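Local coordinates for putative DNA protection protein (Streptomyces coelicolor, PDB 4CYB), which binds iron and probably oxidises it as a twelve-subunit member of the Dps branch of the ferritins, a family that protects DNA, at residues 41-44 and 45-48; 53-56 and 57-61; 62-65 and 66-69. One frame throughout, in Å; residues are numbered along the deposited sequence.

Interaction 1 (41-44 and 45-48); sequences LYKK and YHWL. With FE (Fe (III) ion), chain V.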
ATOM      1  N   LEU J  41     -21.854  15.652  17.921  1.00 19.15           N
ATOM      2  CA  LEU J  41     -21.161  16.744  18.633  1.00 19.64           C
ATOM      3  C   LEU J  41     -19.686  16.868  18.184  1.00 17.52           C
ATOM      4  O   LEU J  41     -19.181  17.967  17.989  1.00 18.47           O
ATOM      5  CB  LEU J  41     -21.191  16.483  20.169  1.00 20.59           C
ATOM      6  CG  LEU J  41     -22.456  16.786  20.970  1.00 26.34           C
ATOM      7  CD1 LEU J  41     -22.110  16.357  22.391  1.00 27.87           C
ATOM      8  CD2 LEU J  41     -22.719  18.309  20.868  1.00 25.95           C
ATOM      9  N   TYR J  42     -19.007  15.750  17.977  1.00 18.03           N
ATOM     10  CA  TYR J  42     -17.619  15.820  17.579  1.00 17.80           C
ATOM     11  C   TYR J  42     -17.551  16.420  16.161  1.00 18.99           C
ATOM     12  O   TYR J  42     -16.696  17.251  15.920  1.00 19.03           O
ATOM     13  CB  TYR J  42     -16.997  14.412  17.577  1.00 17.95           C
ATOM     14  CG  TYR J  42     -16.283  14.109  18.826  1.00 18.72           C
ATOM     15  CD1 TYR J  42     -15.124  14.813  19.157  1.00 19.11           C
ATOM     16  CD2 TYR J  42     -16.769  13.109  19.698  1.00 19.33           C
ATOM     17  CE1 TYR J  42     -14.431  14.525  20.305  1.00 19.94           C
ATOM     18  CE2 TYR J  42     -16.086  12.828  20.877  1.00 21.20           C
ATOM     19  CZ  TYR J  42     -14.941  13.554  21.156  1.00 20.32           C
ATOM     20  OH  TYR J  42     -14.214  13.286  22.297  1.00 20.66           O
ATOM     21  N   LYS J  43     -18.446  16.031  15.239  1.00 18.08           N
ATOM     22  CA  LYS J  43     -18.452  16.643  13.879  1.00 18.42           C
ATOM     23  C   LYS J  43     -18.845  18.146  13.926  1.00 18.32           C
ATOM     24  O   LYS J  43     -18.204  18.995  13.324  1.00 17.46           O
ATOM     25  CB  LYS J  43     -19.417  15.933  12.894  1.00 17.70           C
ATOM     26  CG  LYS J  43     -18.988  14.518  12.470  1.00 18.21           C
ATOM     27  CD  LYS J  43     -17.565  14.467  11.831  1.00 19.81           C
ATOM     28  CE  LYS J  43     -17.508  15.349  10.541  1.00 19.83           C
ATOM     29  NZ  LYS J  43     -16.231  15.006   9.855  1.00 20.33           N
ATOM     30  N   LYS J  44     -19.838  18.482  14.741  1.00 19.14           N
ATOM     31  CA  LYS J  44     -20.173  19.907  14.986  1.00 20.21           C
ATOM     32  C   LYS J  44     -18.945  20.733  15.376  1.00 20.35           C
ATOM     33  O   LYS J  44     -18.684  21.784  14.780  1.00 19.59           O
ATOM     34  CB  LYS J  44     -21.331  20.051  16.001  1.00 19.95           C
ATOM     35  CG  LYS J  44     -21.752  21.520  16.398  1.00 21.70           C
ATOM     36  CD  LYS J  44     -22.687  21.496  17.639  1.00 22.61           C
ATOM     37  CE  LYS J  44     -22.950  22.881  18.282  1.00 22.73           C
ATOM     38  NZ  LYS J  44     -23.896  23.656  17.421  1.00 25.65           N
ATOM     39  N   TYR J  45     -18.172  20.275  16.351  1.00 20.37           N
ATOM     40  CA  TYR J  45     -17.068  21.058  16.835  1.00 20.52           C
ATOM     41  C   TYR J  45     -15.858  20.969  15.865  1.00 19.01           C
ATOM     42  O   TYR J  45     -15.105  21.882  15.789  1.00 20.50           O
ATOM     43  CB  TYR J  45     -16.723  20.565  18.242  1.00 20.64           C
ATOM     44  CG  TYR J  45     -17.856  20.831  19.237  1.00 20.40           C
ATOM     45  CD1 TYR J  45     -18.701  21.975  19.091  1.00 22.93           C
ATOM     46  CD2 TYR J  45     -18.068  19.990  20.323  1.00 22.61           C
ATOM     47  CE1 TYR J  45     -19.723  22.259  19.998  1.00 21.95           C
ATOM     48  CE2 TYR J  45     -19.140  20.228  21.207  1.00 24.25           C
ATOM     49  CZ  TYR J  45     -19.933  21.353  21.061  1.00 21.92           C
ATOM     50  OH  TYR J  45     -20.935  21.575  21.971  1.00 28.02           O
ATOM     51  N   HIS J  46     -15.693  19.852  15.144  1.00 19.11           N
ATOM     52  CA  HIS J  46     -14.692  19.751  14.038  1.00 18.01           C
ATOM     53  C   HIS J  46     -14.973  20.896  13.075  1.00 20.03           C
ATOM     54  O   HIS J  46     -14.015  21.548  12.636  1.00 19.40           O
ATOM     55  CB  HIS J  46     -14.869  18.377  13.358  1.00 19.35           C
ATOM     56  CG  HIS J  46     -14.120  18.178  12.032  1.00 18.79           C
ATOM     57  ND1 HIS J  46     -12.787  18.008  11.983  1.00 18.94           N
ATOM     58  CD2 HIS J  46     -14.594  18.026  10.731  1.00 19.66           C
ATOM     59  CE1 HIS J  46     -12.393  17.707  10.699  1.00 19.10           C
ATOM     60  NE2 HIS J  46     -13.503  17.748   9.919  1.00 18.28           N
ATOM     61  N   TRP J  47     -16.252  21.177  12.758  1.00 16.96           N
ATOM     62  CA  TRP J  47     -16.568  22.298  11.803  1.00 20.10           C
ATOM     63  C   TRP J  47     -16.482  23.674  12.387  1.00 20.62           C
ATOM     64  O   TRP J  47     -15.923  24.581  11.777  1.00 22.24           O
ATOM     65  CB  TRP J  47     -17.961  22.144  11.207  1.00 22.41           C
ATOM     66  CG  TRP J  47     -18.093  20.839  10.452  1.00 20.67           C
ATOM     67  CD1 TRP J  47     -17.181  20.262   9.583  1.00 21.26           C
ATOM     68  CD2 TRP J  47     -19.217  19.921  10.523  1.00 20.88           C
ATOM     69  NE1 TRP J  47     -17.634  19.022   9.128  1.00 21.26           N
ATOM     70  CE2 TRP J  47     -18.889  18.787   9.615  1.00 19.47           C
ATOM     71  CE3 TRP J  47     -20.475  19.951  11.177  1.00 21.45           C
ATOM     72  CZ2 TRP J  47     -19.745  17.708   9.444  1.00 20.74           C
ATOM     73  CZ3 TRP J  47     -21.348  18.871  10.972  1.00 21.55           C
ATOM     74  CH2 TRP J  47     -20.991  17.768  10.158  1.00 21.48           C
ATOM     75  N   LEU J  48     -17.026  23.827  13.614  1.00 19.96           N
ATOM     76  CA  LEU J  48     -17.175  25.153  14.215  1.00 22.14           C
ATOM     77  C   LEU J  48     -15.947  25.646  14.936  1.00 22.93           C
ATOM     78  O   LEU J  48     -15.935  26.795  15.409  1.00 24.12           O
ATOM     79  CB  LEU J  48     -18.291  25.167  15.263  1.00 22.93           C
ATOM     80  CG  LEU J  48     -19.740  24.907  14.807  1.00 27.20           C
ATOM     81  CD1 LEU J  48     -20.776  25.283  15.875  1.00 21.07           C
ATOM     82  CD2 LEU J  48     -20.095  25.324  13.398  1.00 32.08           C
TER
HETATM   83 FE    FE V1200     -13.429  17.463   7.461  0.50 14.70          FE
HETATM   84  O   HOH W   1     -13.550  15.113   7.980  1.00 23.38           O
HETATM   85  O   HOH W   2     -11.139  17.774   7.843  1.00 32.84           O
HETATM   86  O   HOH W   3     -12.251  17.054   5.384  1.00 32.55           O
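K43 NZ, which lies 3.5 Å from CD2 of the H46 imidazole, is gripped by two carboxylates: it forms a salt bridge with D62 OD1 on helix 54-81 and a hydrogen bond with D73 OD1 of the second subunit. Bends at chi2 (-56°) and chi3 (-61°) fold the lysine chain across the W47 indole. Its CB makes a CH-pi contact over the face of the six-membered ring, 3.9 Å from the centroid, and its CE comes within 3.4 Å of W47 CZ2. The indole reaches the same acceptor, W47 NE1 donating to D73 OD1 of the second subunit.

H46 runs alongside K43, its ring carried toward the iron, CG standing opposite the backbone N (chi1 169°). A hydrogen bond from ND1 to H58 O helps to fix the rotation of the imidazole, with NE2 directed at the iron, 2.5 Å away. Elsewhere on this helix, the K44 chain crosses beside Y45, K44 CE being 3.7 Å from Y45 CE1, before its ammonium meets the carbonyls of P103 and G105. L41 CD2 packs 4.1 Å from Y45 CE2.

Three waters, together with D73 and E77 of the second subunit, join H46 around the metal. A site shared in this way across a dimer interface is the hallmark of the Dps ferroxidase centre.

Interaction 2 (53-56 and 57-61); sequences TFYQ and LHLLL
F54 and H58, one helical turn apart, illustrate how an aromatic pair can share an interface without truly stacking. The side chains lie side by side and point the same way, with ring planes 25° apart, but the rings are slid so far that they barely overlap, the centroids being 5.0 Å from each other. The nearest side-chain atoms are F54 CZ and H58 ND1, at 3.8 Å. What does lie over the middle of the phenyl face is H58 CB, 4.2 Å from the centroid and close to the ring normal, a CH-pi contact.

A second pair one turn apart repeats the CH-pi element alone. L59 sets one methyl, CD1, on a face of the Y55 ring, 3.8 Å from its centroid and shifted toward the CZ side. The phenol is in place for this because its CG is trans to the backbone N (chi1 -177°). T53, at the N-cap position although its side chain makes no capping bond, adds a smaller touch: its OG1 is 3.7 Å from L57 CD1.

These pairs are spaced by the first turn of helix 54-81, where the amides of L57, H58, L59 and L60 bind the carbonyls of T53, F54, Y55 and Q56; the bond from H58 N to F54 O measures 2.8 Å. Further out, W159 and F160 of the third subunit meet the F54 ring edge-to-face, and that F160 also meets H58. Within the chain, the H58 ring stacks on the imidazole of H46.

The contact is therefore largely apolar and aromatic, relying on ring faces and dispersion rather than on charge, and it links a subunit interface to H58, whose side chain comes within about 4 Å of the bound iron.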
ATOM      1  N   THR J  53      -5.520  27.157  18.175  1.00 21.01           N
ATOM      2  CA  THR J  53      -5.227  25.712  18.147  1.00 19.04           C
ATOM      3  C   THR J  53      -6.207  25.047  17.183  1.00 22.16           C
ATOM      4  O   THR J  53      -6.463  23.842  17.298  1.00 22.05           O
ATOM      5  CB  THR J  53      -5.222  25.051  19.533  1.00 21.83           C
ATOM      6  OG1 THR J  53      -6.483  25.287  20.176  1.00 22.03           O
ATOM      7  CG2 THR J  53      -4.052  25.553  20.361  1.00 20.22           C
ATOM      8  N   PHE J  54      -6.691  25.818  16.200  1.00 21.16           N
ATOM      9  CA  PHE J  54      -7.767  25.319  15.312  1.00 21.11           C
ATOM     10  C   PHE J  54      -7.328  24.014  14.661  1.00 22.06           C
ATOM     11  O   PHE J  54      -8.061  23.028  14.697  1.00 21.25           O
ATOM     12  CB  PHE J  54      -8.089  26.313  14.204  1.00 19.79           C
ATOM     13  CG  PHE J  54      -8.958  25.763  13.101  1.00 20.88           C
ATOM     14  CD1 PHE J  54     -10.354  25.646  13.268  1.00 21.86           C
ATOM     15  CD2 PHE J  54      -8.392  25.326  11.898  1.00 24.06           C
ATOM     16  CE1 PHE J  54     -11.191  25.128  12.249  1.00 24.20           C
ATOM     17  CE2 PHE J  54      -9.214  24.784  10.881  1.00 23.97           C
ATOM     18  CZ  PHE J  54     -10.604  24.707  11.055  1.00 21.77           C
ATOM     19  N   TYR J  55      -6.173  23.995  14.015  1.00 19.45           N
ATOM     20  CA  TYR J  55      -5.898  22.791  13.179  1.00 20.64           C
ATOM     21  C   TYR J  55      -5.715  21.537  14.065  1.00 18.75           C
ATOM     22  O   TYR J  55      -6.209  20.450  13.763  1.00 19.07           O
ATOM     23  CB  TYR J  55      -4.679  23.058  12.246  1.00 19.41           C
ATOM     24  CG  TYR J  55      -4.308  21.955  11.286  1.00 22.87           C
ATOM     25  CD1 TYR J  55      -5.229  21.455  10.366  1.00 25.79           C
ATOM     26  CD2 TYR J  55      -2.986  21.497  11.229  1.00 23.90           C
ATOM     27  CE1 TYR J  55      -4.841  20.475   9.434  1.00 24.84           C
ATOM     28  CE2 TYR J  55      -2.600  20.541  10.304  1.00 25.75           C
ATOM     29  CZ  TYR J  55      -3.548  20.047   9.411  1.00 26.98           C
ATOM     30  OH  TYR J  55      -3.203  19.071   8.528  1.00 27.39           O
ATOM     31  N   GLN J  56      -5.000  21.665  15.191  1.00 18.41           N
ATOM     32  CA  GLN J  56      -4.878  20.614  16.181  0.50 19.12           C
ATOM     33  C   GLN J  56      -6.248  20.040  16.607  1.00 20.61           C
ATOM     34  O   GLN J  56      -6.485  18.834  16.637  1.00 19.17           O
ATOM     35  CB  GLN J  56      -4.204  21.246  17.449  0.50 18.16           C
ATOM     36  CG  GLN J  56      -4.318  20.355  18.658  0.50 19.00           C
ATOM     37  CD  GLN J  56      -3.755  21.024  19.896  0.50 17.17           C
ATOM     38  OE1 GLN J  56      -4.501  21.640  20.637  0.50 18.53           O
ATOM     39  NE2 GLN J  56      -2.427  20.971  20.080  0.50 15.69           N
ATOM     40  N   LEU J  57      -7.155  20.930  17.020  1.00 19.36           N
ATOM     41  CA  LEU J  57      -8.437  20.431  17.530  1.00 19.48           C
ATOM     42  C   LEU J  57      -9.333  19.903  16.418  1.00 19.97           C
ATOM     43  O   LEU J  57     -10.053  18.922  16.595  1.00 20.25           O
ATOM     44  CB  LEU J  57      -9.184  21.524  18.313  1.00 20.24           C
ATOM     45  CG  LEU J  57      -8.509  21.814  19.672  1.00 20.99           C
ATOM     46  CD1 LEU J  57      -9.274  22.893  20.462  1.00 22.33           C
ATOM     47  CD2 LEU J  57      -8.294  20.532  20.502  1.00 24.25           C
ATOM     48  N   HIS J  58      -9.283  20.583  15.270  1.00 19.45           N
ATOM     49  CA  HIS J  58     -10.033  20.128  14.081  1.00 20.24           C
ATOM     50  C   HIS J  58      -9.652  18.675  13.777  1.00 19.55           C
ATOM     51  O   HIS J  58     -10.523  17.829  13.572  1.00 20.11           O
ATOM     52  CB  HIS J  58      -9.707  21.089  12.963  1.00 18.58           C
ATOM     53  CG  HIS J  58     -10.291  20.725  11.613  1.00 19.69           C
ATOM     54  ND1 HIS J  58     -11.554  21.031  11.289  1.00 19.65           N
ATOM     55  CD2 HIS J  58      -9.718  20.120  10.501  1.00 21.22           C
ATOM     56  CE1 HIS J  58     -11.777  20.679   9.966  1.00 23.03           C
ATOM     57  NE2 HIS J  58     -10.641  20.126   9.494  1.00 19.22           N
ATOM     58  N   LEU J  59      -8.368  18.367  13.780  1.00 21.30           N
ATOM     59  CA  LEU J  59      -7.901  16.984  13.551  1.00 20.03           C
ATOM     60  C   LEU J  59      -8.266  16.005  14.638  1.00 20.33           C
ATOM     61  O   LEU J  59      -8.734  14.897  14.357  1.00 17.91           O
ATOM     62  CB  LEU J  59      -6.377  16.944  13.411  1.00 21.63           C
ATOM     63  CG  LEU J  59      -5.969  17.663  12.080  1.00 25.25           C
ATOM     64  CD1 LEU J  59      -4.454  17.617  11.969  1.00 30.18           C
ATOM     65  CD2 LEU J  59      -6.664  17.129  10.822  1.00 28.37           C
ATOM     66  N   LEU J  60      -8.095  16.434  15.869  1.00 18.16           N
ATOM     67  CA  LEU J  60      -8.377  15.567  17.009  1.00 19.90           C
ATOM     68  C   LEU J  60      -9.846  15.231  17.069  1.00 18.49           C
ATOM     69  O   LEU J  60     -10.219  14.067  17.289  1.00 19.10           O
ATOM     70  CB  LEU J  60      -8.003  16.285  18.309  1.00 18.50           C
ATOM     71  CG  LEU J  60      -8.335  15.442  19.561  1.00 24.27           C
ATOM     72  CD1 LEU J  60      -7.508  14.142  19.643  1.00 27.33           C
ATOM     73  CD2 LEU J  60      -8.072  16.310  20.780  1.00 25.16           C
ATOM     74  N   LEU J  61     -10.701  16.228  16.847  1.00 20.74           N
ATOM     75  CA  LEU J  61     -12.140  15.966  16.891  1.00 20.48           C
ATOM     76  C   LEU J  61     -12.567  15.050  15.757  1.00 20.27           C
ATOM     77  O   LEU J  61     -13.432  14.206  15.946  1.00 19.08           O
ATOM     78  CB  LEU J  61     -12.936  17.285  16.841  1.00 20.18           C
ATOM     79  CG  LEU J  61     -12.602  18.265  17.989  1.00 24.95           C
ATOM     80  CD1 LEU J  61     -13.225  19.642  17.813  1.00 23.88           C
ATOM     81  CD2 LEU J  61     -12.990  17.737  19.320  1.00 25.81           C
TER

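Interaction 3 (62-65 and 66-69); sequences DKHA and GEQL
From D62 to L69 the backbone is regular alpha helix, the amides of G66, E67, Q68 and L69 bonding to the carbonyls of D62, K63, H64 and A65. The shortest of these bonds, L69 N to A65 O, measures 2.8 Å, and the longest, E67 N to K63 O, 3.2 Å. On this scaffold K63 and E67 give a textbook salt bridge between residues four apart. K63 NZ donates to E67 OE2 at 2.7 Å, approaching the syn lone pair, on the side of the other carboxylate oxygen. The lysine is extended from its backbone outward until a turn at chi4 (-87°) swings the ammonium over to the acid, and E67 meets it with a straight chain.

The second carboxylate oxygen has different company. E67 OE1 accepts a hydrogen bond from Q157 NE2 and lies 4.0 Å from H64 CD2, with the imidazole and carboxylate planes only 24° apart. The carboxylate is thus held at both oxygens, which restricts its rotation; the ammonium beside it would probably favour the ionised acid. H64 ND1, for its part, is hydrogen-bonded to Y42 OH.

Q68 bends at chi2 (-74°), which takes its amide away from the preceding turn; NE2 then binds Q157 OE1 and N154 OD1. Two backbone carbonyls do double duty: H64 O receives Q157 NE2 as well as Q68 N, and A65 O receives H39 ND1 as well as L69 N.

Through these bonds the middle of helix 54-81 is tied to helix 140-164 on the E67 and Q68 side and to helix 18-48 through H64 and A65, while L69 packs against L69 of the second subunit and K63 against Y55 of the fourth.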
ATOM      1  N   ASP J  62     -11.966  15.204  14.562  1.00 18.12           N
ATOM      2  CA  ASP J  62     -12.286  14.244  13.523  1.00 19.28           C
ATOM      3  C   ASP J  62     -11.812  12.812  13.820  1.00 19.67           C
ATOM      4  O   ASP J  62     -12.478  11.854  13.412  1.00 20.71           O
ATOM      5  CB  ASP J  62     -11.718  14.708  12.186  1.00 22.12           C
ATOM      6  CG  ASP J  62     -12.591  14.325  11.036  1.00 28.01           C
ATOM      7  OD1 ASP J  62     -13.837  14.216  11.199  1.00 28.91           O
ATOM      8  OD2 ASP J  62     -12.018  14.164   9.971  1.00 28.29           O
ATOM      9  N   LYS J  63     -10.661  12.660  14.493  1.00 18.48           N
ATOM     10  CA  LYS J  63     -10.151  11.351  14.817  1.00 19.57           C
ATOM     11  C   LYS J  63     -11.198  10.719  15.750  1.00 18.28           C
ATOM     12  O   LYS J  63     -11.584   9.560  15.581  1.00 17.06           O
ATOM     13  CB  LYS J  63      -8.823  11.508  15.548  1.00 18.76           C
ATOM     14  CG  LYS J  63      -8.278  10.140  16.011  1.00 22.34           C
ATOM     15  CD  LYS J  63      -7.130  10.372  16.989  1.00 25.86           C
ATOM     16  CE  LYS J  63      -6.486   9.020  17.308  1.00 31.48           C
ATOM     17  NZ  LYS J  63      -7.161   8.315  18.449  1.00 30.10           N
ATOM     18  N   HIS J  64     -11.662  11.500  16.732  1.00 18.07           N
ATOM     19  CA  HIS J  64     -12.668  10.935  17.659  1.00 18.21           C
ATOM     20  C   HIS J  64     -14.004  10.644  17.005  1.00 18.74           C
ATOM     21  O   HIS J  64     -14.607   9.572  17.284  1.00 17.21           O
ATOM     22  CB  HIS J  64     -12.860  11.811  18.918  1.00 18.09           C
ATOM     23  CG  HIS J  64     -11.679  11.859  19.786  1.00 21.90           C
ATOM     24  ND1 HIS J  64     -11.711  12.429  21.029  1.00 18.92           N
ATOM     25  CD2 HIS J  64     -10.413  11.317  19.635  1.00 21.61           C
ATOM     26  CE1 HIS J  64     -10.509  12.312  21.592  1.00 20.40           C
ATOM     27  NE2 HIS J  64      -9.723  11.599  20.765  1.00 20.19           N
ATOM     28  N   ALA J  65     -14.446  11.507  16.091  1.00 18.22           N
ATOM     29  CA  ALA J  65     -15.702  11.253  15.355  1.00 19.04           C
ATOM     30  C   ALA J  65     -15.600   9.940  14.577  1.00 19.31           C
ATOM     31  O   ALA J  65     -16.535   9.136  14.607  1.00 18.11           O
ATOM     32  CB  ALA J  65     -15.987  12.395  14.368  1.00 18.84           C
ATOM     33  N   GLY J  66     -14.489   9.710  13.855  1.00 17.33           N
ATOM     34  CA  GLY J  66     -14.343   8.472  13.083  1.00 18.27           C
ATOM     35  C   GLY J  66     -14.417   7.243  13.973  1.00 19.30           C
ATOM     36  O   GLY J  66     -15.024   6.262  13.627  1.00 20.19           O
ATOM     37  N   GLU J  67     -13.832   7.333  15.156  1.00 19.66           N
ATOM     38  CA  GLU J  67     -13.902   6.212  16.099  1.00 18.78           C
ATOM     39  C   GLU J  67     -15.321   6.000  16.630  1.00 18.65           C
ATOM     40  O   GLU J  67     -15.769   4.832  16.729  1.00 18.82           O
ATOM     41  CB  GLU J  67     -12.890   6.459  17.231  1.00 21.22           C
ATOM     42  CG  GLU J  67     -11.426   6.254  16.764  1.00 24.01           C
ATOM     43  CD  GLU J  67     -10.391   6.840  17.758  1.00 29.90           C
ATOM     44  OE1 GLU J  67     -10.778   7.371  18.824  1.00 27.12           O
ATOM     45  OE2 GLU J  67      -9.163   6.854  17.441  1.00 30.35           O
ATOM     46  N   GLN J  68     -16.044   7.099  16.904  1.00 21.16           N
ATOM     47  CA  GLN J  68     -17.438   6.991  17.377  1.00 18.89           C
ATOM     48  C   GLN J  68     -18.323   6.431  16.272  1.00 18.55           C
ATOM     49  O   GLN J  68     -19.225   5.627  16.518  1.00 16.78           O
ATOM     50  CB  GLN J  68     -17.992   8.342  17.817  1.00 18.00           C
ATOM     51  CG  GLN J  68     -17.269   8.891  19.090  1.00 20.78           C
ATOM     52  CD  GLN J  68     -17.666   8.163  20.394  1.00 22.15           C
ATOM     53  OE1 GLN J  68     -18.695   7.492  20.462  1.00 25.06           O
ATOM     54  NE2 GLN J  68     -16.824   8.307  21.446  1.00 23.19           N
ATOM     55  N   LEU J  69     -18.061   6.818  15.011  1.00 19.04           N
ATOM     56  CA  LEU J  69     -18.904   6.283  13.942  1.00 18.93           C
ATOM     57  C   LEU J  69     -18.731   4.767  13.819  1.00 18.36           C
ATOM     58  O   LEU J  69     -19.696   4.066  13.494  1.00 18.94           O
ATOM     59  CB  LEU J  69     -18.474   6.940  12.572  1.00 18.64           C
ATOM     60  CG  LEU J  69     -19.392   6.583  11.379  1.00 20.37           C
ATOM     61  CD1 LEU J  69     -20.702   7.383  11.544  1.00 21.54           C
ATOM     62  CD2 LEU J  69     -18.627   6.969  10.107  1.00 23.29           C
TER

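The three examples lie on two consecutive helices of the bundle. Interaction 1 belongs to helix 18-48, whereas interactions 2 and 3 are successive parts of helix 54-81, adjoining in sequence. Interactions 1 and 2 are buried; interaction 3 is only partly so, and its salt bridge joins two partly exposed residues. Chemistry changes accordingly: metal coordination and lysine-indole packing in 41-48, ring and methyl packing in 53-61, an ion pair within the helix and amide bonding in 62-69. Interaction 1 touches both others, meeting interaction 2 also through packing of L61 on Y42 and Y45, and interaction 3 through the K43-D62 salt bridge and K43 CD, 3.6 Å from A65 CB.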